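Local coordinates for acyl-coenzyme A oxidase acox-1.2 (Caenorhabditis elegans, PDB 5K3J), which catalyses the FAD-dependent desaturation of ascaroside-CoA thioesters with a five-carbon omega side chain, the first step of the peroxisomal beta-oxidation that shortens pheromone side chains, at residues N209-H214 with G274-P279. Numbering follows the deposited sequence.
Sequences NNYGPH and GTYVKP
Y276 lays one face of its phenol ring against that of Y211 and reaches beyond it to H214, meeting one neighbour through its ring and the other through its hydroxyl. The two tyrosines run past each other in opposite directions, with ring centroids 4.4 Å apart and planes inclined at 31°, an oblique pairing. CD1 and CG of Y211 lie over the Y276 ring, and CD1 of Y211 comes 3.6 Å from CD2 of Y276. Because CG of Y276 is anti to the backbone N (chi1 178°), the ring extends across toward strand 210-219 and brings its hydroxyl to the imidazole. The three aromatic residues form a cluster near the surface, joining strand 210-219, which pairs with strand 197-205 in the beta domain between the helical domains of the acyl-CoA oxidase fold, to the small hairpin of strands 269-270 and 276-277. L204 and I206 extend the apolar surroundings of Y276. At the polar end, NE2 of H214 and OH of Y276 are hydrogen-bonded at 3.0 Å, the hydroxyl lying at the edge of the imidazole and in its plane. ND1 of H214 donates to O of G212 at 3.0 Å, from above the carbonyl plane. Bonds at both nitrogens probably restrict rotation of the imidazole. The side chain of H214 lies about 7 Å from that of I284, a substrate-binding residue.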
loop_
_atom_site.group_PDB
_atom_site.type_symbol
_atom_site.label_atom_id
_atom_site.label_comp_id
_atom_site.label_asym_id
_atom_site.label_seq_id
_atom_site.Cartn_x
_atom_site.Cartn_y
_atom_site.Cartn_z
ATOM N N ASN A 209 -26.867 0.560 -36.747
ATOM C CA ASN A 209 -26.744 -0.799 -36.257
ATOM C C ASN A 209 -25.571 -0.779 -35.289
ATOM O O ASN A 209 -24.519 -0.224 -35.601
ATOM C CB ASN A 209 -26.530 -1.795 -37.397
ATOM C CG ASN A 209 -27.623 -2.850 -37.465
ATOM O OD1 ASN A 209 -27.346 -4.050 -37.506
ATOM N ND2 ASN A 209 -28.874 -2.404 -37.464
ATOM N N ASN A 210 -25.746 -1.338 -34.101
ATOM C CA ASN A 210 -24.677 -1.290 -33.117
ATOM C C ASN A 210 -23.936 -2.615 -33.039
ATOM O O ASN A 210 -24.522 -3.654 -32.750
ATOM C CB ASN A 210 -25.233 -0.885 -31.754
ATOM C CG ASN A 210 -25.183 0.614 -31.535
ATOM O OD1 ASN A 210 -26.213 1.273 -31.383
ATOM N ND2 ASN A 210 -23.976 1.162 -31.530
ATOM N N TYR A 211 -22.636 -2.566 -33.308
ATOM C CA TYR A 211 -21.849 -3.780 -33.472
ATOM C C TYR A 211 -20.824 -4.027 -32.371
ATOM O O TYR A 211 -20.034 -4.958 -32.467
ATOM C CB TYR A 211 -21.152 -3.744 -34.844
ATOM C CG TYR A 211 -22.109 -3.889 -35.994
ATOM C CD1 TYR A 211 -22.646 -5.127 -36.310
ATOM C CD2 TYR A 211 -22.483 -2.793 -36.756
ATOM C CE1 TYR A 211 -23.527 -5.274 -37.364
ATOM C CE2 TYR A 211 -23.363 -2.928 -37.816
ATOM C CZ TYR A 211 -23.883 -4.169 -38.114
ATOM O OH TYR A 211 -24.759 -4.305 -39.165
ATOM N N GLY A 212 -20.830 -3.189 -31.344
ATOM C CA GLY A 212 -19.896 -3.353 -30.252
ATOM C C GLY A 212 -18.608 -2.577 -30.461
ATOM O O GLY A 212 -18.442 -1.910 -31.479
ATOM N N PRO A 213 -17.684 -2.660 -29.494
ATOM C CA PRO A 213 -16.415 -1.921 -29.548
ATOM C C PRO A 213 -15.434 -2.482 -30.582
ATOM O O PRO A 213 -15.287 -3.702 -30.682
ATOM C CB PRO A 213 -15.868 -2.083 -28.132
ATOM C CG PRO A 213 -16.457 -3.368 -27.655
ATOM C CD PRO A 213 -17.830 -3.415 -28.237
ATOM N N HIS A 214 -14.777 -1.604 -31.338
ATOM C CA HIS A 214 -13.801 -2.018 -32.345
ATOM C C HIS A 214 -12.546 -1.146 -32.290
ATOM O O HIS A 214 -12.507 -0.163 -31.556
ATOM C CB HIS A 214 -14.420 -1.962 -33.742
ATOM C CG HIS A 214 -15.383 -3.072 -34.022
ATOM N ND1 HIS A 214 -16.548 -3.248 -33.305
ATOM C CD2 HIS A 214 -15.353 -4.069 -34.939
ATOM C CE1 HIS A 214 -17.191 -4.306 -33.767
ATOM N NE2 HIS A 214 -16.488 -4.820 -34.760
ATOM N N GLY A 274 -20.647 -0.788 -46.679
ATOM C CA GLY A 274 -21.147 -0.846 -45.318
ATOM C C GLY A 274 -21.442 -2.253 -44.832
ATOM O O GLY A 274 -21.885 -2.433 -43.699
ATOM N N THR A 275 -21.205 -3.247 -45.686
ATOM C CA THR A 275 -21.391 -4.644 -45.300
ATOM C C THR A 275 -20.452 -5.016 -44.164
ATOM O O THR A 275 -19.232 -4.914 -44.300
ATOM C CB THR A 275 -21.150 -5.604 -46.481
ATOM O OG1 THR A 275 -22.177 -5.423 -47.461
ATOM C CG2 THR A 275 -21.162 -7.055 -46.012
ATOM N N TYR A 276 -21.024 -5.437 -43.040
ATOM C CA TYR A 276 -20.217 -5.851 -41.904
ATOM C C TYR A 276 -20.045 -7.366 -41.859
ATOM O O TYR A 276 -21.016 -8.119 -41.925
ATOM C CB TYR A 276 -20.830 -5.358 -40.594
ATOM C CG TYR A 276 -20.055 -5.811 -39.378
ATOM C CD1 TYR A 276 -18.868 -5.184 -39.010
ATOM C CD2 TYR A 276 -20.504 -6.874 -38.603
ATOM C CE1 TYR A 276 -18.156 -5.602 -37.899
ATOM C CE2 TYR A 276 -19.798 -7.298 -37.495
ATOM C CZ TYR A 276 -18.626 -6.660 -37.145
ATOM O OH TYR A 276 -17.922 -7.082 -36.036
ATOM N N VAL A 277 -18.797 -7.803 -41.739
ATOM C CA VAL A 277 -18.491 -9.223 -41.664
ATOM C C VAL A 277 -18.083 -9.610 -40.245
ATOM O O VAL A 277 -17.019 -9.217 -39.768
ATOM C CB VAL A 277 -17.378 -9.603 -42.651
ATOM C CG1 VAL A 277 -17.085 -11.095 -42.575
ATOM C CG2 VAL A 277 -17.771 -9.192 -44.069
ATOM N N LYS A 278 -18.947 -10.373 -39.582
ATOM C CA LYS A 278 -18.720 -10.811 -38.208
ATOM C C LYS A 278 -17.387 -11.529 -38.058
ATOM O O LYS A 278 -16.982 -12.279 -38.942
ATOM C CB LYS A 278 -19.843 -11.742 -37.742
ATOM C CG LYS A 278 -21.215 -11.107 -37.625
ATOM C CD LYS A 278 -21.981 -11.175 -38.931
ATOM C CE LYS A 278 -23.403 -10.680 -38.743
ATOM N NZ LYS A 278 -24.184 -10.701 -40.010
ATOM N N PRO A 279 -16.695 -11.296 -36.935
ATOM C CA PRO A 279 -15.482 -12.061 -36.631
ATOM C C PRO A 279 -15.815 -13.435 -36.047
ATOM O O PRO A 279 -16.844 -13.568 -35.384
ATOM C CB PRO A 279 -14.766 -11.180 -35.606
ATOM C CG PRO A 279 -15.873 -10.458 -34.919
ATOM C CD PRO A 279 -16.914 -10.204 -35.971
#